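Local coordinates for protein bacterioferritin (Rhodobacter capsulatus, PDB 1JGC) that probably stores iron in a heme-bearing shell of 24 subunits, oxidising ferrous iron with dioxygen so that ferric oxide can be laid down in the central cavity, at residues A[102-107]-A[118-123]; A[9-14]-A[56-61]; A[30-33]-A[39-42]; A[26-31]-A[84-89]. All coordinates share one frame; numbering follows the deposited sequence.

Contact 1 of 4, residues A[102-107]-A[118-123]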
# COMPACT_ATOMS: atom_id res chain seq x y z
N ARG A 102 -56.12 4.17 -6.31
CA ARG A 102 -56.77 5.28 -5.63
C ARG A 102 -58.05 4.81 -4.93
O ARG A 102 -58.42 5.31 -3.86
CB ARG A 102 -57.08 6.38 -6.64
CG ARG A 102 -55.83 7.02 -7.20
CD ARG A 102 -56.10 8.10 -8.20
NE ARG A 102 -54.88 8.83 -8.49
CZ ARG A 102 -54.46 9.14 -9.72
NH1 ARG A 102 -55.17 8.78 -10.77
NH2 ARG A 102 -53.32 9.80 -9.89
N GLU A 103 -58.69 3.83 -5.55
CA GLU A 103 -59.92 3.24 -5.05
C GLU A 103 -59.60 2.41 -3.80
O GLU A 103 -60.20 2.60 -2.74
CB GLU A 103 -60.49 2.36 -6.15
CG GLU A 103 -61.97 2.11 -6.10
CD GLU A 103 -62.42 1.25 -7.27
OE1 GLU A 103 -62.12 1.62 -8.44
OE2 GLU A 103 -63.06 0.20 -7.01
N ALA A 104 -58.65 1.49 -3.94
CA ALA A 104 -58.25 0.64 -2.83
C ALA A 104 -57.78 1.52 -1.68
O ALA A 104 -58.14 1.32 -0.53
CB ALA A 104 -57.13 -0.30 -3.26
N ARG A 105 -56.97 2.52 -2.02
CA ARG A 105 -56.43 3.43 -1.03
C ARG A 105 -57.55 4.10 -0.21
O ARG A 105 -57.49 4.12 1.02
CB ARG A 105 -55.53 4.45 -1.75
CG ARG A 105 -54.88 5.45 -0.86
CD ARG A 105 -55.76 6.66 -0.75
NE ARG A 105 -55.39 7.47 0.38
CZ ARG A 105 -56.25 8.18 1.09
NH1 ARG A 105 -57.54 8.18 0.75
NH2 ARG A 105 -55.83 8.89 2.13
N ASP A 106 -58.57 4.63 -0.88
CA ASP A 106 -59.68 5.24 -0.15
C ASP A 106 -60.33 4.23 0.80
O ASP A 106 -60.62 4.56 1.95
CB ASP A 106 -60.75 5.78 -1.10
CG ASP A 106 -60.35 7.09 -1.76
OD1 ASP A 106 -59.58 7.86 -1.15
OD2 ASP A 106 -60.82 7.36 -2.88
N TYR A 107 -60.56 3.01 0.32
CA TYR A 107 -61.19 2.01 1.16
C TYR A 107 -60.35 1.66 2.39
O TYR A 107 -60.90 1.49 3.47
CB TYR A 107 -61.49 0.73 0.38
CG TYR A 107 -62.21 -0.29 1.24
CD1 TYR A 107 -63.55 -0.12 1.58
CD2 TYR A 107 -61.52 -1.37 1.80
CE1 TYR A 107 -64.19 -1.01 2.45
CE2 TYR A 107 -62.14 -2.26 2.68
CZ TYR A 107 -63.47 -2.07 3.00
OH TYR A 107 -64.05 -2.92 3.92
N ASN A 118 -50.99 3.16 3.32
CA ASN A 118 -49.72 3.73 2.90
C ASN A 118 -49.07 2.94 1.78
O ASN A 118 -48.33 3.50 0.98
CB ASN A 118 -48.76 3.87 4.07
CG ASN A 118 -49.23 4.91 5.07
OD1 ASN A 118 -49.92 5.86 4.70
ND2 ASN A 118 -48.86 4.74 6.33
N ILE A 119 -49.31 1.64 1.72
CA ILE A 119 -48.74 0.85 0.64
C ILE A 119 -49.34 1.34 -0.67
O ILE A 119 -48.64 1.51 -1.66
CB ILE A 119 -49.04 -0.65 0.82
CG1 ILE A 119 -48.19 -1.21 1.96
CG2 ILE A 119 -48.77 -1.39 -0.49
CD1 ILE A 119 -48.44 -2.68 2.24
N PHE A 120 -50.65 1.59 -0.67
CA PHE A 120 -51.28 2.09 -1.89
C PHE A 120 -50.85 3.52 -2.20
O PHE A 120 -50.80 3.92 -3.36
CB PHE A 120 -52.81 1.99 -1.79
CG PHE A 120 -53.32 0.60 -1.96
CD1 PHE A 120 -53.18 -0.07 -3.17
CD2 PHE A 120 -53.93 -0.07 -0.91
CE1 PHE A 120 -53.63 -1.37 -3.34
CE2 PHE A 120 -54.39 -1.38 -1.06
CZ PHE A 120 -54.24 -2.03 -2.28
N GLU A 121 -50.52 4.30 -1.17
CA GLU A 121 -50.06 5.66 -1.43
C GLU A 121 -48.66 5.57 -2.02
O GLU A 121 -48.26 6.38 -2.87
CB GLU A 121 -50.06 6.51 -0.16
CG GLU A 121 -51.43 6.67 0.46
CD GLU A 121 -51.62 8.03 1.12
OE1 GLU A 121 -50.61 8.72 1.36
OE2 GLU A 121 -52.78 8.40 1.40
N SER A 122 -47.91 4.57 -1.58
CA SER A 122 -46.57 4.36 -2.10
C SER A 122 -46.67 3.89 -3.56
O SER A 122 -45.95 4.38 -4.43
CB SER A 122 -45.83 3.33 -1.24
OG SER A 122 -44.60 2.97 -1.84
N LEU A 123 -47.58 2.96 -3.83
CA LEU A 123 -47.76 2.48 -5.20
C LEU A 123 -48.24 3.61 -6.11
O LEU A 123 -47.75 3.77 -7.23
CB LEU A 123 -48.75 1.33 -5.23
CG LEU A 123 -48.29 0.01 -4.61
CD1 LEU A 123 -49.46 -0.98 -4.59
CD2 LEU A 123 -47.12 -0.57 -5.39

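Contact 2 of 4, residues A[9-14]-A[56-61]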
# COMPACT_ATOMS: atom_id res chain seq x y z
N GLU A 9 -59.12 -8.25 -0.79
CA GLU A 9 -59.61 -8.33 -2.16
C GLU A 9 -58.88 -7.29 -3.00
O GLU A 9 -58.41 -7.58 -4.10
CB GLU A 9 -61.11 -8.06 -2.19
CG GLU A 9 -61.96 -9.27 -2.51
CD GLU A 9 -63.44 -9.00 -2.26
OE1 GLU A 9 -64.01 -8.04 -2.86
OE2 GLU A 9 -64.04 -9.75 -1.46
N PHE A 10 -58.80 -6.08 -2.47
CA PHE A 10 -58.12 -5.00 -3.17
C PHE A 10 -56.65 -5.34 -3.40
O PHE A 10 -56.13 -5.12 -4.50
CB PHE A 10 -58.24 -3.69 -2.38
CG PHE A 10 -59.45 -2.86 -2.75
CD1 PHE A 10 -59.61 -2.41 -4.06
CD2 PHE A 10 -60.39 -2.50 -1.79
CE1 PHE A 10 -60.71 -1.61 -4.41
CE2 PHE A 10 -61.49 -1.71 -2.13
CZ PHE A 10 -61.64 -1.26 -3.44
N LEU A 11 -55.99 -5.87 -2.38
CA LEU A 11 -54.58 -6.25 -2.50
C LEU A 11 -54.39 -7.30 -3.61
O LEU A 11 -53.45 -7.21 -4.40
CB LEU A 11 -54.06 -6.78 -1.15
CG LEU A 11 -53.88 -5.70 -0.08
CD1 LEU A 11 -53.63 -6.35 1.28
CD2 LEU A 11 -52.72 -4.79 -0.48
N ASN A 12 -55.28 -8.29 -3.66
CA ASN A 12 -55.18 -9.32 -4.68
C ASN A 12 -55.46 -8.75 -6.07
O ASN A 12 -54.94 -9.25 -7.06
CB ASN A 12 -56.16 -10.46 -4.39
CG ASN A 12 -55.49 -11.64 -3.75
OD1 ASN A 12 -54.48 -12.14 -4.25
ND2 ASN A 12 -56.04 -12.10 -2.63
N ALA A 13 -56.27 -7.70 -6.14
CA ALA A 13 -56.55 -7.10 -7.43
C ALA A 13 -55.31 -6.31 -7.86
O ALA A 13 -54.90 -6.35 -9.02
CB ALA A 13 -57.77 -6.18 -7.35
N ALA A 14 -54.71 -5.61 -6.91
CA ALA A 14 -53.51 -4.85 -7.19
C ALA A 14 -52.40 -5.81 -7.63
O ALA A 14 -51.62 -5.51 -8.53
CB ALA A 14 -53.08 -4.08 -5.96
N ASP A 56 -44.07 -8.61 -4.90
CA ASP A 56 -43.57 -9.31 -3.73
C ASP A 56 -44.05 -8.63 -2.44
O ASP A 56 -44.55 -9.28 -1.52
CB ASP A 56 -42.05 -9.37 -3.76
CG ASP A 56 -41.48 -10.03 -2.54
OD1 ASP A 56 -41.96 -11.13 -2.18
OD2 ASP A 56 -40.55 -9.46 -1.93
N LYS A 57 -43.90 -7.32 -2.40
CA LYS A 57 -44.32 -6.53 -1.25
C LYS A 57 -45.81 -6.77 -0.93
O LYS A 57 -46.20 -6.94 0.23
CB LYS A 57 -44.04 -5.06 -1.56
CG LYS A 57 -44.42 -4.08 -0.49
CD LYS A 57 -44.27 -2.63 -0.99
CE LYS A 57 -42.83 -2.32 -1.40
NZ LYS A 57 -42.63 -0.91 -1.88
N ILE A 58 -46.64 -6.79 -1.97
CA ILE A 58 -48.08 -7.00 -1.82
C ILE A 58 -48.46 -8.41 -1.38
O ILE A 58 -49.39 -8.60 -0.59
CB ILE A 58 -48.81 -6.65 -3.14
CG1 ILE A 58 -48.80 -5.14 -3.32
CG2 ILE A 58 -50.24 -7.19 -3.14
CD1 ILE A 58 -49.43 -4.69 -4.58
N ILE A 59 -47.74 -9.40 -1.88
CA ILE A 59 -48.01 -10.77 -1.50
C ILE A 59 -47.71 -10.93 -0.01
O ILE A 59 -48.44 -11.62 0.71
CB ILE A 59 -47.13 -11.75 -2.30
CG1 ILE A 59 -47.56 -11.73 -3.77
CG2 ILE A 59 -47.22 -13.16 -1.71
CD1 ILE A 59 -46.66 -12.53 -4.68
N ALA A 60 -46.65 -10.29 0.46
CA ALA A 60 -46.28 -10.37 1.87
C ALA A 60 -47.34 -9.74 2.77
O ALA A 60 -47.67 -10.27 3.83
CB ALA A 60 -44.93 -9.70 2.11
N ARG A 61 -47.89 -8.62 2.33
CA ARG A 61 -48.91 -7.95 3.12
C ARG A 61 -50.16 -8.81 3.18
O ARG A 61 -50.84 -8.86 4.20
CB ARG A 61 -49.24 -6.59 2.50
CG ARG A 61 -50.29 -5.81 3.26
CD ARG A 61 -49.84 -5.46 4.66
NE ARG A 61 -50.86 -4.69 5.36
CZ ARG A 61 -50.79 -4.33 6.64
NH1 ARG A 61 -49.74 -4.69 7.37
NH2 ARG A 61 -51.78 -3.64 7.19

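Contact 3 of 4, residues A[30-33]-A[39-42]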
# COMPACT_ATOMS: atom_id res chain seq x y z
N ARG A 30 -38.07 -7.48 -24.47
CA ARG A 30 -37.63 -8.43 -25.48
C ARG A 30 -37.90 -7.94 -26.89
O ARG A 30 -37.04 -8.02 -27.77
CB ARG A 30 -38.30 -9.78 -25.24
CG ARG A 30 -37.52 -10.64 -24.28
CD ARG A 30 -36.16 -10.90 -24.88
NE ARG A 30 -35.18 -11.38 -23.93
CZ ARG A 30 -33.86 -11.31 -24.14
NH1 ARG A 30 -33.40 -10.78 -25.26
NH2 ARG A 30 -33.02 -11.77 -23.24
N LEU A 31 -39.11 -7.44 -27.11
CA LEU A 31 -39.50 -6.91 -28.41
C LEU A 31 -38.57 -5.76 -28.82
O LEU A 31 -38.01 -5.75 -29.92
CB LEU A 31 -40.94 -6.41 -28.32
CG LEU A 31 -42.07 -7.02 -29.16
CD1 LEU A 31 -41.70 -8.36 -29.77
CD2 LEU A 31 -43.28 -7.14 -28.26
N GLN A 32 -38.40 -4.79 -27.93
CA GLN A 32 -37.53 -3.65 -28.21
C GLN A 32 -36.08 -4.08 -28.46
O GLN A 32 -35.37 -3.46 -29.25
CB GLN A 32 -37.60 -2.65 -27.05
CG GLN A 32 -38.99 -2.05 -26.91
CD GLN A 32 -39.25 -1.44 -25.55
OE1 GLN A 32 -38.55 -1.72 -24.58
NE2 GLN A 32 -40.30 -0.63 -25.46
N GLU A 33 -35.66 -5.14 -27.79
CA GLU A 33 -34.30 -5.63 -27.96
C GLU A 33 -34.13 -6.16 -29.38
O GLU A 33 -33.13 -5.89 -30.04
CB GLU A 33 -34.01 -6.73 -26.94
CG GLU A 33 -32.55 -7.08 -26.82
CD GLU A 33 -31.75 -5.94 -26.20
OE1 GLU A 33 -32.09 -5.51 -25.07
OE2 GLU A 33 -30.77 -5.48 -26.83
N LYS A 39 -31.49 0.75 -25.77
CA LYS A 39 -31.68 1.71 -24.69
C LYS A 39 -33.12 1.78 -24.23
O LYS A 39 -33.40 1.99 -23.05
CB LYS A 39 -31.17 3.08 -25.12
CG LYS A 39 -29.74 2.99 -25.60
CD LYS A 39 -29.16 4.31 -25.97
CE LYS A 39 -27.70 4.14 -26.33
NZ LYS A 39 -27.12 5.46 -26.70
N MET A 40 -34.04 1.61 -25.16
CA MET A 40 -35.45 1.61 -24.82
C MET A 40 -35.72 0.29 -24.08
O MET A 40 -36.47 0.25 -23.10
CB MET A 40 -36.27 1.71 -26.10
CG MET A 40 -37.75 1.58 -25.93
SD MET A 40 -38.61 2.00 -27.48
CE MET A 40 -40.07 2.82 -26.79
N ALA A 41 -35.08 -0.77 -24.54
CA ALA A 41 -35.24 -2.09 -23.95
C ALA A 41 -34.80 -2.16 -22.49
O ALA A 41 -35.50 -2.74 -21.65
CB ALA A 41 -34.47 -3.12 -24.77
N LYS A 42 -33.65 -1.57 -22.18
CA LYS A 42 -33.14 -1.60 -20.81
C LYS A 42 -34.07 -0.91 -19.84
O LYS A 42 -34.18 -1.33 -18.69
CB LYS A 42 -31.75 -0.99 -20.74
CG LYS A 42 -30.74 -1.79 -21.55
CD LYS A 42 -29.39 -1.12 -21.62
CE LYS A 42 -28.50 -1.78 -22.69
NZ LYS A 42 -27.15 -1.16 -22.73

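Contact 4 of 4, residues A[26-31]-A[84-89]. With HEM (protoporphyrin IX containing Fe), chain D.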
# COMPACT_ATOMS: atom_id res chain seq x y z
N TRP A 26 -41.84 -6.92 -19.62
CA TRP A 26 -40.83 -7.87 -20.04
C TRP A 26 -40.94 -8.22 -21.52
O TRP A 26 -39.93 -8.37 -22.19
CB TRP A 26 -40.88 -9.14 -19.19
CG TRP A 26 -39.58 -9.88 -19.25
CD1 TRP A 26 -39.21 -10.82 -20.17
CD2 TRP A 26 -38.43 -9.65 -18.42
NE1 TRP A 26 -37.89 -11.18 -19.97
CE2 TRP A 26 -37.39 -10.47 -18.91
CE3 TRP A 26 -38.18 -8.82 -17.32
CZ2 TRP A 26 -36.12 -10.49 -18.33
CZ3 TRP A 26 -36.92 -8.84 -16.75
CH2 TRP A 26 -35.90 -9.67 -17.26
N VAL A 27 -42.15 -8.37 -22.02
CA VAL A 27 -42.33 -8.67 -23.43
C VAL A 27 -41.84 -7.46 -24.23
O VAL A 27 -41.19 -7.61 -25.26
CB VAL A 27 -43.81 -8.96 -23.78
CG1 VAL A 27 -43.96 -9.18 -25.27
CG2 VAL A 27 -44.29 -10.19 -23.04
N HIS A 28 -42.16 -6.27 -23.76
CA HIS A 28 -41.74 -5.06 -24.44
C HIS A 28 -40.23 -4.95 -24.47
O HIS A 28 -39.65 -4.50 -25.46
CB HIS A 28 -42.36 -3.84 -23.76
CG HIS A 28 -43.79 -3.60 -24.15
ND1 HIS A 28 -44.58 -2.67 -23.53
CD2 HIS A 28 -44.55 -4.17 -25.12
CE1 HIS A 28 -45.78 -2.66 -24.10
NE2 HIS A 28 -45.78 -3.56 -25.07
N PHE A 29 -39.60 -5.37 -23.38
CA PHE A 29 -38.14 -5.35 -23.30
C PHE A 29 -37.59 -6.25 -24.42
O PHE A 29 -36.77 -5.82 -25.23
CB PHE A 29 -37.69 -5.85 -21.92
CG PHE A 29 -36.37 -6.57 -21.92
CD1 PHE A 29 -35.21 -5.93 -22.34
CD2 PHE A 29 -36.28 -7.89 -21.50
CE1 PHE A 29 -33.99 -6.59 -22.35
CE2 PHE A 29 -35.06 -8.57 -21.51
CZ PHE A 29 -33.92 -7.92 -21.93
N ARG A 30 -38.07 -7.48 -24.47
CA ARG A 30 -37.63 -8.43 -25.48
C ARG A 30 -37.90 -7.94 -26.89
O ARG A 30 -37.04 -8.02 -27.77
CB ARG A 30 -38.30 -9.78 -25.24
CG ARG A 30 -37.52 -10.64 -24.28
CD ARG A 30 -36.16 -10.90 -24.88
NE ARG A 30 -35.18 -11.38 -23.93
CZ ARG A 30 -33.86 -11.31 -24.14
NH1 ARG A 30 -33.40 -10.78 -25.26
NH2 ARG A 30 -33.02 -11.77 -23.24
N LEU A 31 -39.11 -7.44 -27.11
CA LEU A 31 -39.50 -6.91 -28.41
C LEU A 31 -38.57 -5.76 -28.82
O LEU A 31 -38.01 -5.75 -29.92
CB LEU A 31 -40.94 -6.41 -28.32
CG LEU A 31 -42.07 -7.02 -29.16
CD1 LEU A 31 -41.70 -8.36 -29.77
CD2 LEU A 31 -43.28 -7.14 -28.26
N ARG A 84 -43.59 3.40 -30.56
CA ARG A 84 -44.58 4.29 -29.97
C ARG A 84 -45.76 3.56 -29.32
O ARG A 84 -46.22 3.96 -28.26
CB ARG A 84 -45.11 5.29 -31.00
CG ARG A 84 -45.89 6.43 -30.39
CD ARG A 84 -46.24 7.47 -31.44
NE ARG A 84 -46.70 8.72 -30.85
CZ ARG A 84 -47.83 8.85 -30.18
NH1 ARG A 84 -48.62 7.80 -30.00
NH2 ARG A 84 -48.18 10.04 -29.68
N GLU A 85 -46.23 2.48 -29.94
CA GLU A 85 -47.36 1.74 -29.38
C GLU A 85 -47.05 1.16 -28.00
O GLU A 85 -47.93 1.14 -27.13
CB GLU A 85 -47.78 0.58 -30.30
CG GLU A 85 -48.48 0.99 -31.57
CD GLU A 85 -47.56 1.75 -32.52
OE1 GLU A 85 -46.44 1.25 -32.83
OE2 GLU A 85 -47.96 2.87 -32.96
N THR A 86 -45.83 0.67 -27.81
CA THR A 86 -45.46 0.09 -26.52
C THR A 86 -45.53 1.16 -25.43
O THR A 86 -45.93 0.88 -24.29
CB THR A 86 -44.04 -0.58 -26.54
OG1 THR A 86 -43.05 0.38 -26.91
CG2 THR A 86 -44.01 -1.73 -27.54
N LEU A 87 -45.14 2.38 -25.78
CA LEU A 87 -45.20 3.47 -24.81
C LEU A 87 -46.67 3.71 -24.49
O LEU A 87 -47.04 3.91 -23.34
CB LEU A 87 -44.59 4.75 -25.40
CG LEU A 87 -43.09 4.74 -25.66
CD1 LEU A 87 -42.66 6.06 -26.25
CD2 LEU A 87 -42.36 4.47 -24.36
N GLU A 88 -47.51 3.67 -25.53
CA GLU A 88 -48.94 3.88 -25.36
C GLU A 88 -49.55 2.78 -24.51
O GLU A 88 -50.32 3.04 -23.58
CB GLU A 88 -49.63 3.93 -26.73
CG GLU A 88 -49.29 5.16 -27.56
CD GLU A 88 -49.78 6.46 -26.90
OE1 GLU A 88 -49.87 6.50 -25.64
OE2 GLU A 88 -50.07 7.45 -27.64
N CYS A 89 -49.21 1.54 -24.83
CA CYS A 89 -49.75 0.44 -24.06
C CYS A 89 -49.31 0.49 -22.60
O CYS A 89 -50.13 0.24 -21.70
CB CYS A 89 -49.34 -0.89 -24.68
SG CYS A 89 -50.18 -1.21 -26.24
CHA HEM D . -35.67 -11.05 -10.80
CHB HEM D . -39.85 -11.68 -8.42
CHC HEM D . -41.92 -12.82 -12.60
CHD HEM D . -37.66 -12.82 -14.83
C1A HEM D . -36.68 -10.93 -9.85
C2A HEM D . -36.73 -10.04 -8.70
C3A HEM D . -37.71 -10.54 -7.86
C4A HEM D . -38.55 -11.34 -8.73
CMA HEM D . -38.02 -10.10 -6.42
CAA HEM D . -36.12 -8.65 -8.54
CBA HEM D . -34.62 -8.48 -8.74
CGA HEM D . -33.80 -9.21 -7.71
O1A HEM D . -32.55 -9.17 -7.83
O2A HEM D . -34.40 -9.82 -6.79
C1B HEM D . -40.81 -12.04 -9.35
C2B HEM D . -42.22 -12.22 -9.06
C3B HEM D . -42.81 -12.62 -10.24
C4B HEM D . -41.76 -12.57 -11.26
CMB HEM D . -42.93 -11.99 -7.73
CAB HEM D . -44.17 -12.91 -10.35
CBB HEM D . -44.73 -13.94 -11.10
C1C HEM D . -40.97 -12.80 -13.59
C2C HEM D . -41.26 -12.95 -15.00
C3C HEM D . -40.06 -12.94 -15.67
C4C HEM D . -39.04 -12.84 -14.62
CMC HEM D . -42.67 -13.08 -15.62
CAC HEM D . -39.84 -12.96 -17.05
CBC HEM D . -40.67 -13.53 -18.00
C1D HEM D . -36.71 -12.40 -13.91
C2D HEM D . -35.30 -12.24 -14.21
C3D HEM D . -34.71 -11.74 -13.07
C4D HEM D . -35.79 -11.55 -12.09
CMD HEM D . -34.58 -12.57 -15.53
CAD HEM D . -33.19 -11.61 -12.91
CBD HEM D . -32.60 -10.21 -12.81
CGD HEM D . -31.07 -10.22 -12.88
O1D HEM D . -30.44 -11.01 -12.15
O2D HEM D . -30.51 -9.41 -13.66
NA HEM D . -37.96 -11.43 -9.99
NB HEM D . -40.55 -12.21 -10.71
NC HEM D . -39.63 -12.59 -13.38
ND HEM D . -37.00 -11.98 -12.61
FE HEM D . -38.79 -12.01 -11.68

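Contact 1 of 4, residues A[102-107]-A[118-123]
R105 of helix 83-111 reaches across to E121 of helix 114-144 and grips one carboxylate oxygen with two nitrogens. R105 NE lies 3.0 Å from E121 OE2, with an N-H...O angle of 153°. R105 NH2 lies 3.2 Å from the same E121 OE2. The approach is side-on, and OE2 lies close to the guanidinium plane. NE uses the anti lone pair of OE2, the one turned away from OE1. The third nitrogen, R105 NH1, makes a weak bond to D106 OD1 at 2.8 Å within its own helix. CG of R105 stands anti to the backbone N (chi1 -179°), and a bend at chi2 then swings the guanidinium over to E121.

This charged flank is the looser side: R105 is partly exposed and D106 exposed. E121 is buried, and its OE2 also meets K117 of a second subunit. A leucine in place of R105 would probably take from E121 its partner within the chain and leave D106 without its bridge.

The packed side lies toward the bundle interior. There A104 CB sits over the centre of the F120 ring in a CH-pi contact, 3.5 Å from F120 CZ. R105 CB closes against F120 CB at 3.7 Å. L11 and A14 of helix 5-34 also touch F120. The segment axes come within 8.7 Å at 156°. Two antiparallel helices joined by a short turn, apolar inside and charged outside, make one hairpin of the ferritin four-helix bundle.

Contact 2 of 4, residues A[9-14]-A[56-61]
Segments 9-14 and 56-61 run antiparallel, their axes 9.6 Å apart at closest and 158° between directions, with the CA atoms of L11 and I58 nearest across the contact at 6.6 Å. The side chains that meet are apolar, or use only their apolar part. L11 and I58 share most of the join; I58 uses both of its branches. Its CG2 lies 3.4 Å from the backbone L11 O. At the end of its longer branch, I58 CD1 meets A14 CB at 3.9 Å. CG1 is anti to the carbonyl carbon (chi1 -72°), which splits the two branches between L11 and A14. This is the pairing of the first two helices, 5-34 and 38-64, in the ferritin four-helix bundle. F120 of helix 114-144 packs on both L11 and A14, and L123 packs on I58. I58 also lies about 4 Å, side chain to side chain, from E18, a residue of the ferroxidase iron site, which is metal-free in this crystal. Farther along, L11 CD1 crosses the stem of R61, 3.9 Å from R61 CG. The guanidinium of R61 runs on past L11. It forms salt bridges with D113 and with E128 of a third subunit, and hydrogen-bonds S116.

Contact 3 of 4, residues A[30-33]-A[39-42]
The side-chain amide of Q32 reaches M40 across the contact and lies close to three polar groups: the backbone M40 O, the hydroxyl of S44 and that of T86. It sits at the end of a helical hairpin, where helix 5-34 turns through a few residues into helix 38-64 of the ferritin four-helix bundle. The two helices are close here, with the CA atoms of Q32 and A41 5.1 Å apart.

Q32 has its CG anti to the carbonyl carbon (chi1 -64°) and is extended beyond it, which carries the amide over to the second helix. It crosses the M40 side chain at about a right angle, and Q32 CD rests 3.4 Å from M40 CG. Nearer the backbone, Q32 CB packs on A41 CB at 3.9 Å. An alanine at Q32 is likely to open a gap beside M40 CG and to leave the S44 and T86 hydroxyls without their amide neighbour. Q32, M40 and A41 are buried. M40 also touches T86 and L87 of helix 83-111, and M157 of a fifth subunit.

E33 forms the more open border of the contact. Its chain bends at chi2 and brings the carboxylate back alongside the second helix. There E33 OE1 lies 3.4 Å from A41 CB.

Contact 4 of 4, residues A[26-31]-A[84-89]
H28 lays its imidazole against T86, joining helix 5-34 to helix 83-111. These are the first and third helices of the ferritin four-helix bundle, and they run in opposite senses here.

The packing contacts come first. T86 CB stands over the centre of the H28 ring, 3.6 Å from its centroid and 7° off the normal, a CH-pi contact. T86 CG2 covers the same face, 3.5 Å from H28 CD2. C89 meets the ring at its edge instead, with C89 CB 4.0 Å from H28 CE1.

Polar bonds then fix both side chains from outside the two segments. H28 NE2 bonds to the backbone N of G80, and H28 ND1 has a weak bond to D90. T86 places OG1 between its backbone N and carbonyl carbon (chi1 58°), from where it bonds to P83 O; its CG2 is left to face the imidazole. Together these hold the ring and the methyl against each other in the buried interior.

The charged pair lies on the far side of helix 83-111. R84 NH1 bonds E88 OE2 at 2.8 Å, within one helix, and R84 NE pairs with D142.

Heme packing lies on the other flank of helix 5-34. W26 is part of the heme pocket, and its NE1 bonds to D56 of a fourth subunit. F29 covers one face of the indole. Heme atom CAC lies over the opposite face, and W26 CH2 comes 3.6 Å from the heme methyl CMD.

In the fold
All four contacts are largely buried and join helices of one four-helix bundle, but they fall into two groups at opposite ends. Contacts 1 and 2 touch and share one end: F10 and L11 pack on A104, Y107 and F120. Contacts 3 and 4 share R30 and L31 and meet at the other end, where M40 packs on L87. Contacts 2 and 3 pair the same two helices, 5-34 and 38-64, about 28 Å apart between centres. Chemistry follows place. Contact 2 meets through apolar side-chain atoms, one of them against a backbone oxygen. Contact 1 adds a salt bridge toward a subunit boundary. Contact 3 buries an amide, and contact 4 an imidazole.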